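Local coordinates for protein trans-4-hydroxy-L-proline dehydratase (Clostridioides difficile 70-100-2010, PDB 6VXC) that catalyses the dehydration of trans-4-hydroxy-L-proline to (S)-1-pyrroline-5-carboxylate with a glycyl radical in anaerobic hydroxyproline breakdown, at residues A[584-589]-A[629-634]; A[471-476]-A[576-581]; A[314-317]-A[321-324]; A[262-267]-A[275-280]. All blocks are in the same frame, centred on the assembly; numbering follows the deposited sequence.

In the fold
The four contacts form two pairs on opposite sides of the chain's centre. Contacts 1 and 2, centres 14 Å apart, share helix 575-591: its early turns pack on the start of helix 473-481 in contact 2, and its later turns meet helix 630-647 in contact 1. Contacts 3 and 4, also 14 Å apart, adjoin directly, since Asp316 OD2 of contact 3 lies 2.7 Å from Tyr276 N of contact 4 in a probable hydrogen bond. The centres of contacts 1 and 3 are 59 Å apart. All four lie away from the glycyl radical position, Gly785, and from Cys454 and Glu456, the active-site residues assigned by similarity; they join scaffold helices or, in contact 3, a helix end and loop.

Contact 1. Residues A[584-589]-A[629-634]; sequences AIKYNV and DDYADE
Tyr631 reaches across from the first turn of helix 630-647 and sets its hydroxyl against helix 575-591, between Lys586 and Tyr587. Its CG stands anti to the backbone N (chi1 -167°), which sends the ring over to the other helix, where OH comes within 3.3 Å of Tyr587 CA. The tyrosines make a T-shaped pair: the edge of Tyr587 addresses a face of Tyr631, with centroids 5.6 Å apart and planes at 90°, CD1 of Tyr587 lying 3.8 Å from CZ of Tyr631. On the opposite face lies a water. Lys586, fully extended, passes its methylenes by the phenol, CG sitting 3.4 Å from Tyr631 OH, and carries NZ to that same side. There NZ donates to the water (2.9 Å), which donates to Tyr631 O at 2.7 Å. Lys586 NZ is 5.4 Å from the ring centroid, at most a weak cation-pi attraction. A lysine suits this partly exposed place, having an apolar stem to pack and an ammonium group to meet water. Tyr631 OH is hydrogen-bonded to Asp591 OD2, which helps to hold the far end of the ring. Apolar ring packing thus sits beside polar ends served by water and carboxylate, as suits the surface.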
loop_
_atom_site.group_PDB
_atom_site.type_symbol
_atom_site.label_atom_id
_atom_site.label_comp_id
_atom_site.label_asym_id
_atom_site.label_seq_id
_atom_site.Cartn_x
_atom_site.Cartn_y
_atom_site.Cartn_z
ATOM N N ALA A 584 20.603 8.729 22.959
ATOM C CA ALA A 584 20.530 8.943 24.401
ATOM C C ALA A 584 21.589 8.130 25.144
ATOM O O ALA A 584 22.178 8.600 26.124
ATOM C CB ALA A 584 19.130 8.593 24.911
ATOM N N ILE A 585 21.818 6.900 24.707
ATOM C CA ILE A 585 22.804 6.054 25.366
ATOM C C ILE A 585 24.215 6.588 25.137
ATOM O O ILE A 585 24.999 6.731 26.081
ATOM C CB ILE A 585 22.658 4.596 24.896
ATOM C CG1 ILE A 585 21.325 4.006 25.389
ATOM C CG2 ILE A 585 23.869 3.785 25.346
ATOM C CD1 ILE A 585 21.028 2.595 24.838
ATOM N N LYS A 586 24.552 6.911 23.887
ATOM C CA LYS A 586 25.886 7.419 23.602
ATOM C C LYS A 586 26.168 8.696 24.386
ATOM O O LYS A 586 27.225 8.834 25.012
ATOM C CB LYS A 586 26.029 7.680 22.108
ATOM C CG LYS A 586 27.387 8.205 21.702
ATOM C CD LYS A 586 27.373 8.470 20.212
ATOM C CE LYS A 586 28.741 8.713 19.676
ATOM N NZ LYS A 586 28.659 8.863 18.195
ATOM N N TYR A 587 25.209 9.626 24.387
ATOM C CA TYR A 587 25.414 10.927 25.016
ATOM C C TYR A 587 25.513 10.802 26.530
ATOM O O TYR A 587 26.446 11.333 27.143
ATOM C CB TYR A 587 24.269 11.872 24.618
ATOM C CG TYR A 587 24.417 13.313 25.067
ATOM C CD1 TYR A 587 25.174 14.209 24.331
ATOM C CD2 TYR A 587 23.770 13.784 26.204
ATOM C CE1 TYR A 587 25.306 15.536 24.718
ATOM C CE2 TYR A 587 23.902 15.128 26.611
ATOM C CZ TYR A 587 24.671 15.995 25.854
ATOM O OH TYR A 587 24.821 17.311 26.219
ATOM N N ASN A 588 24.572 10.084 27.144
ATOM C CA ASN A 588 24.467 10.057 28.596
ATOM C C ASN A 588 25.339 8.986 29.248
ATOM O O ASN A 588 25.940 9.250 30.294
ATOM C CB ASN A 588 23.011 9.857 29.011
ATOM C CG ASN A 588 22.153 11.067 28.701
ATOM O OD1 ASN A 588 22.241 12.090 29.386
ATOM N ND2 ASN A 588 21.317 10.958 27.663
ATOM N N VAL A 589 25.455 7.803 28.649
ATOM C CA VAL A 589 26.220 6.720 29.270
ATOM C C VAL A 589 27.704 6.815 28.927
ATOM O O VAL A 589 28.557 6.741 29.812
ATOM C CB VAL A 589 25.653 5.343 28.865
ATOM C CG1 VAL A 589 26.522 4.239 29.459
ATOM C CG2 VAL A 589 24.211 5.195 29.308
ATOM N N ASP A 629 20.831 18.288 13.779
ATOM C CA ASP A 629 21.885 18.113 14.776
ATOM C C ASP A 629 22.670 16.844 14.439
ATOM O O ASP A 629 22.161 15.734 14.614
ATOM C CB ASP A 629 21.275 18.036 16.174
ATOM C CG ASP A 629 22.314 17.941 17.277
ATOM O OD1 ASP A 629 23.492 17.637 17.001
ATOM O OD2 ASP A 629 21.928 18.171 18.441
ATOM N N ASP A 630 23.919 17.015 13.980
ATOM C CA ASP A 630 24.715 15.888 13.493
ATOM C C ASP A 630 25.054 14.875 14.585
ATOM O O ASP A 630 25.305 13.713 14.266
ATOM C CB ASP A 630 25.994 16.405 12.823
ATOM C CG ASP A 630 25.749 16.898 11.402
ATOM O OD1 ASP A 630 24.813 16.394 10.732
ATOM O OD2 ASP A 630 26.460 17.824 10.978
ATOM N N TYR A 631 25.037 15.264 15.858
ATOM C CA TYR A 631 25.257 14.272 16.910
ATOM C C TYR A 631 24.198 13.179 16.839
ATOM O O TYR A 631 24.507 11.983 16.911
ATOM C CB TYR A 631 25.243 14.927 18.288
ATOM C CG TYR A 631 25.766 14.020 19.372
ATOM C CD1 TYR A 631 24.956 13.062 19.955
ATOM C CD2 TYR A 631 27.084 14.122 19.807
ATOM C CE1 TYR A 631 25.432 12.229 20.940
ATOM C CE2 TYR A 631 27.574 13.292 20.804
ATOM C CZ TYR A 631 26.736 12.341 21.360
ATOM O OH TYR A 631 27.183 11.505 22.347
ATOM N N ALA A 632 22.932 13.575 16.677
ATOM C CA ALA A 632 21.871 12.590 16.522
ATOM C C ALA A 632 21.791 12.072 15.084
ATOM O O ALA A 632 21.597 10.873 14.858
ATOM C CB ALA A 632 20.530 13.201 16.933
ATOM N N ASP A 633 21.966 12.956 14.101
ATOM C CA ASP A 633 21.721 12.561 12.720
ATOM C C ASP A 633 22.774 11.593 12.195
ATOM O O ASP A 633 22.467 10.765 11.332
ATOM C CB ASP A 633 21.653 13.792 11.818
ATOM C CG ASP A 633 20.440 14.668 12.111
ATOM O OD1 ASP A 633 19.574 14.253 12.911
ATOM O OD2 ASP A 633 20.350 15.756 11.506
ATOM N N GLU A 634 24.012 11.682 12.684
ATOM C CA GLU A 634 25.020 10.708 12.283
ATOM C C GLU A 634 24.677 9.320 12.797
ATOM O O GLU A 634 25.039 8.316 12.174
ATOM C CB GLU A 634 26.399 11.117 12.806
ATOM C CG GLU A 634 27.025 12.254 12.057
ATOM C CD GLU A 634 28.353 12.684 12.653
ATOM O OE1 GLU A 634 28.777 12.096 13.680
ATOM O OE2 GLU A 634 28.964 13.617 12.092
HETATM O O HOH W 1 27.057 11.037 17.274
#

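Contact 2. Residues A[471-476]-A[576-581]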
loop_
_atom_site.group_PDB
_atom_site.type_symbol
_atom_site.label_atom_id
_atom_site.label_comp_id
_atom_site.label_asym_id
_atom_site.label_seq_id
_atom_site.Cartn_x
_atom_site.Cartn_y
_atom_site.Cartn_z
ATOM N N MET A 471 9.474 -4.410 10.055
ATOM C CA MET A 471 10.526 -4.858 10.959
ATOM C C MET A 471 10.622 -3.865 12.111
ATOM O O MET A 471 10.825 -2.669 11.884
ATOM C CB MET A 471 11.867 -4.965 10.225
ATOM C CG MET A 471 13.017 -5.547 11.059
ATOM S SD MET A 471 12.748 -7.233 11.598
ATOM C CE MET A 471 12.479 -8.082 10.042
ATOM N N ASN A 472 10.524 -4.370 13.341
ATOM C CA ASN A 472 10.431 -3.550 14.550
ATOM C C ASN A 472 11.855 -3.203 15.000
ATOM O O ASN A 472 12.433 -3.832 15.881
ATOM C CB ASN A 472 9.645 -4.312 15.626
ATOM C CG ASN A 472 9.235 -3.437 16.820
ATOM O OD1 ASN A 472 9.785 -2.349 17.039
ATOM N ND2 ASN A 472 8.286 -3.940 17.622
ATOM N N ILE A 473 12.453 -2.193 14.351
ATOM C CA ILE A 473 13.851 -1.866 14.643
ATOM C C ILE A 473 14.038 -1.461 16.098
ATOM O O ILE A 473 15.016 -1.897 16.719
ATOM C CB ILE A 473 14.374 -0.822 13.650
ATOM C CG1 ILE A 473 14.184 -1.338 12.229
ATOM C CG2 ILE A 473 15.831 -0.532 13.909
ATOM C CD1 ILE A 473 14.501 -0.313 11.191
ATOM N N PRO A 474 13.180 -0.632 16.695
ATOM C CA PRO A 474 13.357 -0.299 18.120
ATOM C C PRO A 474 13.339 -1.520 19.034
ATOM O O PRO A 474 14.102 -1.574 20.001
ATOM C CB PRO A 474 12.175 0.647 18.400
ATOM C CG PRO A 474 11.846 1.262 17.045
ATOM C CD PRO A 474 12.080 0.129 16.071
ATOM N N LYS A 475 12.476 -2.497 18.768
ATOM C CA LYS A 475 12.468 -3.680 19.624
ATOM C C LYS A 475 13.716 -4.538 19.421
ATOM O O LYS A 475 14.102 -5.272 20.328
ATOM C CB LYS A 475 11.210 -4.501 19.392
ATOM C CG LYS A 475 10.949 -5.555 20.481
ATOM C CD LYS A 475 9.532 -6.104 20.381
ATOM C CE LYS A 475 9.240 -7.188 21.424
ATOM N NZ LYS A 475 8.993 -6.605 22.773
ATOM N N ILE A 476 14.378 -4.433 18.272
ATOM C CA ILE A 476 15.669 -5.092 18.130
ATOM C C ILE A 476 16.683 -4.481 19.091
ATOM O O ILE A 476 17.501 -5.198 19.680
ATOM C CB ILE A 476 16.135 -5.040 16.666
ATOM C CG1 ILE A 476 15.194 -5.911 15.811
ATOM C CG2 ILE A 476 17.609 -5.470 16.534
ATOM C CD1 ILE A 476 15.483 -5.862 14.319
ATOM N N GLY A 576 13.231 6.997 13.908
ATOM C CA GLY A 576 13.348 8.093 14.864
ATOM C C GLY A 576 13.488 7.605 16.297
ATOM O O GLY A 576 14.356 8.064 17.051
ATOM N N THR A 577 12.619 6.683 16.696
ATOM C CA THR A 577 12.677 6.141 18.048
ATOM C C THR A 577 14.049 5.530 18.324
ATOM O O THR A 577 14.703 5.868 19.316
ATOM C CB THR A 577 11.570 5.094 18.231
ATOM O OG1 THR A 577 10.291 5.716 18.101
ATOM C CG2 THR A 577 11.659 4.408 19.604
ATOM N N ILE A 578 14.544 4.689 17.411
ATOM C CA ILE A 578 15.791 4.003 17.735
ATOM C C ILE A 578 16.979 4.945 17.633
ATOM O O ILE A 578 17.920 4.832 18.424
ATOM C CB ILE A 578 16.003 2.731 16.891
ATOM C CG1 ILE A 578 17.306 2.056 17.371
ATOM C CG2 ILE A 578 16.017 3.022 15.398
ATOM C CD1 ILE A 578 17.585 0.777 16.767
ATOM N N THR A 579 16.950 5.893 16.690
ATOM C CA THR A 579 17.990 6.913 16.626
ATOM C C THR A 579 18.093 7.662 17.947
ATOM O O THR A 579 19.184 7.806 18.511
ATOM C CB THR A 579 17.704 7.920 15.502
ATOM O OG1 THR A 579 17.808 7.293 14.225
ATOM C CG2 THR A 579 18.703 9.044 15.578
ATOM N N ASP A 580 16.960 8.170 18.442
ATOM C CA ASP A 580 16.998 8.910 19.696
ATOM C C ASP A 580 17.398 8.014 20.866
ATOM O O ASP A 580 18.050 8.483 21.801
ATOM C CB ASP A 580 15.654 9.589 19.959
ATOM C CG ASP A 580 15.405 10.808 19.048
ATOM O OD1 ASP A 580 16.306 11.215 18.296
ATOM O OD2 ASP A 580 14.291 11.371 19.098
ATOM N N SER A 581 17.035 6.729 20.830
ATOM C CA SER A 581 17.416 5.821 21.917
ATOM C C SER A 581 18.923 5.597 21.947
ATOM O O SER A 581 19.556 5.733 23.000
ATOM C CB SER A 581 16.680 4.489 21.790
ATOM O OG SER A 581 15.305 4.647 22.074
#
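Ile473 and Pro474 pack against Ile578, and the proline also meets Thr577, in an apolar interface. The isoleucines cross at about a right angle, CG2 of Ile473 resting 3.6 Å from CD1 of Ile578. Ile578 CD1 gets there because the Ile578 chain is extended (chi1 -177°, chi2 174°), while its CG2 branch also stays close, 3.9 Å from Ile473 CG2. The compact proline ring lies where the backbones come close: the CA atoms of Pro474 and Ile578 are 5.0 Å apart. Pro474 CB faces Thr577 CG2 at 4.0 Å. Threonine fits this border because its methyl packs on the proline while OG1 is hydrogen-bonded to Glu695 and Ser689. Capping is the second kind of interaction. Asn472, the N-cap, accepts from Lys475 N through OD1 (3.2 Å), the donor standing well above the carbonyl plane; its amide ND2 is held by Gly167 O and Phe671 O. Proline is at ease in this first helical turn, where its missing N-H costs no helix bond. Strand 463-472 runs parallel to strand 565-573, and the helix after each strand, 473-481 and 575-591, meets its counterpart here, with Phe513 of helix 506-538 and Ile639 of helix 630-647 closing over Ile578.

Contact 3. Residues A[314-317]-A[321-324]; sequences ERDV and ILDR
Asp316 and Ile321 join where helix 305-318 ends and the chain turns back on the way to helix 324-339. The link is a six-to-one bond, Ile321 N to Asp316 O (3.1 Å, 150° at the hydrogen), consistent with a Schellman-type helix end; Leu322 N adds a weak bond to the same oxygen. Packing is tight on the Asp316 side. CB of Asp316 touches Leu322 CB at 3.5 Å, and Ile321, its CG1 placed between backbone N and carbonyl carbon (chi1 64°), brings CD1 to 3.6 Å from Asp316 CG. The aspartate thus lies among hydrocarbon, yet its OD2 has a partner, Tyr276 N at the start of helix 276-293, which probably helps an acid to be accommodated in this buried place. Leu322 points its side chain toward the helix and also touches Tyr313. Side-chain packing is looser on the Val317 side. Val317 CG1 stands 4.2 Å from Leu322 CB, and Asp323, which is exposed, faces away and uses OD1 to cap Arg326 N in the next helix. The backbones are the exception, Val317 CA making a CA-H...O contact of 3.3 Å with Leu322 O. A single water donates to both Val317 O (2.8 Å) and Leu322 O (2.9 Å).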
loop_
_atom_site.group_PDB
_atom_site.type_symbol
_atom_site.label_atom_id
_atom_site.label_comp_id
_atom_site.label_asym_id
_atom_site.label_seq_id
_atom_site.Cartn_x
_atom_site.Cartn_y
_atom_site.Cartn_z
ATOM N N GLU A 314 -7.022 14.265 -25.939
ATOM C CA GLU A 314 -6.732 15.157 -27.054
ATOM C C GLU A 314 -7.429 14.689 -28.324
ATOM O O GLU A 314 -8.045 15.487 -29.040
ATOM C CB GLU A 314 -5.219 15.251 -27.249
ATOM C CG GLU A 314 -4.515 15.973 -26.108
ATOM C CD GLU A 314 -3.052 16.239 -26.391
ATOM O OE1 GLU A 314 -2.545 15.730 -27.401
ATOM O OE2 GLU A 314 -2.398 16.952 -25.599
ATOM N N ARG A 315 -7.358 13.388 -28.608
ATOM C CA ARG A 315 -8.017 12.841 -29.788
ATOM C C ARG A 315 -9.531 13.036 -29.706
ATOM O O ARG A 315 -10.162 13.511 -30.657
ATOM C CB ARG A 315 -7.632 11.360 -29.921
ATOM C CG ARG A 315 -7.872 10.682 -31.242
ATOM C CD ARG A 315 -6.918 9.443 -31.413
ATOM N NE ARG A 315 -6.841 8.598 -30.210
ATOM C CZ ARG A 315 -5.718 8.243 -29.581
ATOM N NH1 ARG A 315 -4.526 8.635 -30.021
ATOM N NH2 ARG A 315 -5.777 7.475 -28.504
ATOM N N ASP A 316 -10.123 12.740 -28.544
ATOM C CA ASP A 316 -11.577 12.774 -28.425
ATOM C C ASP A 316 -12.123 14.201 -28.507
ATOM O O ASP A 316 -13.161 14.432 -29.140
ATOM C CB ASP A 316 -12.016 12.095 -27.121
ATOM C CG ASP A 316 -11.970 10.543 -27.196
ATOM O OD1 ASP A 316 -11.436 9.989 -28.185
ATOM O OD2 ASP A 316 -12.459 9.886 -26.245
ATOM N N VAL A 317 -11.448 15.176 -27.892
ATOM C CA VAL A 317 -11.955 16.541 -27.980
ATOM C C VAL A 317 -11.817 17.066 -29.404
ATOM O O VAL A 317 -12.723 17.720 -29.925
ATOM C CB VAL A 317 -11.266 17.463 -26.955
ATOM C CG1 VAL A 317 -11.339 16.866 -25.534
ATOM C CG2 VAL A 317 -9.860 17.744 -27.355
ATOM N N ILE A 321 -16.170 14.452 -29.644
ATOM C CA ILE A 321 -16.943 13.503 -28.853
ATOM C C ILE A 321 -16.711 13.653 -27.357
ATOM O O ILE A 321 -17.322 12.929 -26.565
ATOM C CB ILE A 321 -16.657 12.050 -29.284
ATOM C CG1 ILE A 321 -15.200 11.667 -29.018
ATOM C CG2 ILE A 321 -17.030 11.830 -30.747
ATOM C CD1 ILE A 321 -14.948 10.179 -29.133
ATOM N N LEU A 322 -15.875 14.596 -26.945
ATOM C CA LEU A 322 -15.536 14.770 -25.542
ATOM C C LEU A 322 -15.241 16.238 -25.298
ATOM O O LEU A 322 -14.745 16.938 -26.184
ATOM C CB LEU A 322 -14.309 13.930 -25.146
ATOM C CG LEU A 322 -13.930 13.793 -23.664
ATOM C CD1 LEU A 322 -15.005 13.045 -22.900
ATOM C CD2 LEU A 322 -12.635 13.023 -23.547
ATOM N N ASP A 323 -15.530 16.694 -24.085
ATOM C CA ASP A 323 -15.059 17.988 -23.614
ATOM C C ASP A 323 -14.536 17.838 -22.182
ATOM O O ASP A 323 -14.610 16.764 -21.578
ATOM C CB ASP A 323 -16.162 19.057 -23.715
ATOM C CG ASP A 323 -17.397 18.723 -22.889
ATOM O OD1 ASP A 323 -17.366 17.762 -22.102
ATOM O OD2 ASP A 323 -18.397 19.462 -22.999
ATOM N N ARG A 324 -14.009 18.932 -21.628
ATOM C CA ARG A 324 -13.407 18.858 -20.304
ATOM C C ARG A 324 -14.412 18.388 -19.263
ATOM O O ARG A 324 -14.076 17.587 -18.382
ATOM C CB ARG A 324 -12.832 20.221 -19.902
ATOM C CG ARG A 324 -11.874 20.144 -18.719
ATOM C CD ARG A 324 -11.485 21.511 -18.191
ATOM N NE ARG A 324 -10.341 21.465 -17.281
ATOM C CZ ARG A 324 -10.421 21.260 -15.969
ATOM N NH1 ARG A 324 -9.311 21.255 -15.229
ATOM N NH2 ARG A 324 -11.600 21.074 -15.394
HETATM O O HOH W 2 -14.940 18.667 -28.474
#

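Contact 4. Residues A[262-267]-A[275-280]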
loop_
_atom_site.group_PDB
_atom_site.type_symbol
_atom_site.label_atom_id
_atom_site.label_comp_id
_atom_site.label_asym_id
_atom_site.label_seq_id
_atom_site.Cartn_x
_atom_site.Cartn_y
_atom_site.Cartn_z
ATOM N N ALA A 262 -23.445 -0.446 -22.875
ATOM C CA ALA A 262 -23.384 -1.639 -23.708
ATOM C C ALA A 262 -22.421 -1.450 -24.870
ATOM O O ALA A 262 -21.606 -2.333 -25.145
ATOM C CB ALA A 262 -24.785 -1.997 -24.205
ATOM N N GLU A 263 -22.475 -0.295 -25.546
ATOM C CA GLU A 263 -21.531 -0.007 -26.634
ATOM C C GLU A 263 -20.084 -0.007 -26.154
ATOM O O GLU A 263 -19.177 -0.420 -26.883
ATOM C CB GLU A 263 -21.833 1.350 -27.275
ATOM C CG GLU A 263 -23.014 1.397 -28.225
ATOM C CD GLU A 263 -23.501 2.829 -28.482
ATOM O OE1 GLU A 263 -24.667 2.983 -28.913
ATOM O OE2 GLU A 263 -22.710 3.788 -28.281
ATOM N N THR A 264 -19.838 0.531 -24.964
ATOM C CA THR A 264 -18.478 0.552 -24.445
ATOM C C THR A 264 -17.980 -0.862 -24.185
ATOM O O THR A 264 -16.847 -1.204 -24.539
ATOM C CB THR A 264 -18.443 1.417 -23.186
ATOM O OG1 THR A 264 -18.939 2.722 -23.506
ATOM C CG2 THR A 264 -17.038 1.517 -22.592
ATOM N N CYS A 265 -18.826 -1.698 -23.586
ATOM C CA CYS A 265 -18.474 -3.079 -23.280
ATOM C C CYS A 265 -18.433 -3.976 -24.523
ATOM O O CYS A 265 -17.832 -5.055 -24.469
ATOM C CB CYS A 265 -19.456 -3.625 -22.241
ATOM S SG CYS A 265 -19.441 -2.701 -20.659
ATOM N N ASP A 266 -19.057 -3.566 -25.635
ATOM C CA ASP A 266 -18.840 -4.261 -26.902
ATOM C C ASP A 266 -17.389 -4.172 -27.331
ATOM O O ASP A 266 -16.906 -5.027 -28.080
ATOM C CB ASP A 266 -19.699 -3.664 -28.022
ATOM C CG ASP A 266 -21.160 -4.021 -27.911
ATOM O OD1 ASP A 266 -21.503 -4.980 -27.193
ATOM O OD2 ASP A 266 -21.976 -3.329 -28.565
ATOM N N VAL A 267 -16.683 -3.132 -26.888
ATOM C CA VAL A 267 -15.299 -2.937 -27.297
ATOM C C VAL A 267 -14.362 -3.534 -26.256
ATOM O O VAL A 267 -13.537 -4.390 -26.578
ATOM C CB VAL A 267 -14.983 -1.451 -27.524
ATOM C CG1 VAL A 267 -13.533 -1.283 -27.959
ATOM C CG2 VAL A 267 -15.944 -0.838 -28.543
ATOM N N THR A 275 -11.604 5.128 -27.233
ATOM C CA THR A 275 -11.984 6.435 -26.721
ATOM C C THR A 275 -11.557 6.562 -25.259
ATOM O O THR A 275 -11.279 5.570 -24.584
ATOM C CB THR A 275 -13.495 6.656 -26.837
ATOM O OG1 THR A 275 -14.162 5.806 -25.902
ATOM C CG2 THR A 275 -14.002 6.324 -28.275
ATOM N N TYR A 276 -11.522 7.812 -24.782
ATOM C CA TYR A 276 -11.214 8.109 -23.385
ATOM C C TYR A 276 -12.154 7.369 -22.443
ATOM O O TYR A 276 -11.723 6.803 -21.431
ATOM C CB TYR A 276 -11.301 9.625 -23.194
ATOM C CG TYR A 276 -11.136 10.231 -21.815
ATOM C CD1 TYR A 276 -12.196 10.267 -20.925
ATOM C CD2 TYR A 276 -9.947 10.870 -21.454
ATOM C CE1 TYR A 276 -12.068 10.867 -19.704
ATOM C CE2 TYR A 276 -9.810 11.482 -20.230
ATOM C CZ TYR A 276 -10.883 11.480 -19.359
ATOM O OH TYR A 276 -10.796 12.078 -18.137
ATOM N N HIS A 277 -13.449 7.398 -22.749
ATOM C CA HIS A 277 -14.435 6.638 -21.988
ATOM C C HIS A 277 -14.077 5.150 -21.971
ATOM O O HIS A 277 -14.088 4.507 -20.919
ATOM C CB HIS A 277 -15.808 6.850 -22.628
ATOM C CG HIS A 277 -16.960 6.370 -21.814
ATOM N ND1 HIS A 277 -16.898 5.264 -20.997
ATOM C CD2 HIS A 277 -18.234 6.813 -21.743
ATOM C CE1 HIS A 277 -18.074 5.072 -20.424
ATOM N NE2 HIS A 277 -18.906 5.996 -20.870
ATOM N N GLN A 278 -13.759 4.588 -23.139
ATOM C CA GLN A 278 -13.423 3.167 -23.205
ATOM C C GLN A 278 -12.131 2.864 -22.462
ATOM O O GLN A 278 -11.996 1.776 -21.897
ATOM C CB GLN A 278 -13.308 2.703 -24.657
ATOM C CG GLN A 278 -14.650 2.621 -25.340
ATOM C CD GLN A 278 -14.555 2.561 -26.846
ATOM O OE1 GLN A 278 -13.492 2.307 -27.414
ATOM N NE2 GLN A 278 -15.671 2.791 -27.502
ATOM N N ALA A 279 -11.173 3.796 -22.482
ATOM C CA ALA A 279 -9.919 3.596 -21.763
ATOM C C ALA A 279 -10.158 3.474 -20.265
ATOM O O ALA A 279 -9.544 2.636 -19.596
ATOM C CB ALA A 279 -8.938 4.723 -22.071
ATOM N N ILE A 280 -11.056 4.296 -19.723
ATOM C CA ILE A 280 -11.353 4.220 -18.297
ATOM C C ILE A 280 -12.086 2.927 -17.969
ATOM O O ILE A 280 -11.792 2.270 -16.963
ATOM C CB ILE A 280 -12.133 5.468 -17.838
ATOM C CG1 ILE A 280 -11.235 6.717 -17.895
ATOM C CG2 ILE A 280 -12.754 5.239 -16.459
ATOM C CD1 ILE A 280 -11.971 8.000 -17.637
HETATM O O HOH W 3 -18.202 3.702 -26.059
#
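Thr264 of helix 252-267 presses its methyl against the stem of Gln278 on helix 276-293, CG2 lying 3.8 Å from Gln278 CG. Its hydroxyl, on the other branch, sits over one face of the His277 ring, offset toward the rim and 4.0 Å above the plane. One turn later Val267 straddles the end of Gln278: CG1 is 3.6 Å from OE1, and CG2 is 3.8 Å from NE2. A beta-branched valine suits this spot, since its two methyls cover both atoms of the amide at once. Gln278 reaches the valine with an extended chain (chi2 163°). Between the helices a water donates to Thr264 OG1 (2.8 Å) and accepts from Gln278 NE2 (3.1 Å), bridging the two. The two helix segments cross at -68° with their axes 9.8 Å apart, and the start of the second is closed by a capping box: Gln278 N donates to Thr275 OG1 at 3.0 Å, while Thr275 N gives a weak bond back to Gln278 OE1. Threonine serves well as an N-cap, its short hydroxyl being able to bend over the first turn. Gln278 OE1 also accepts from Glu274 N, so the amide is pinned on its oxygen side. Thr264 OG1 is tied to Leu260 O of its own helix. Behind helix 252-267, Ala262 and Cys265 lie on helix 214-248, and Asp266 forms a salt bridge with Arg243 there.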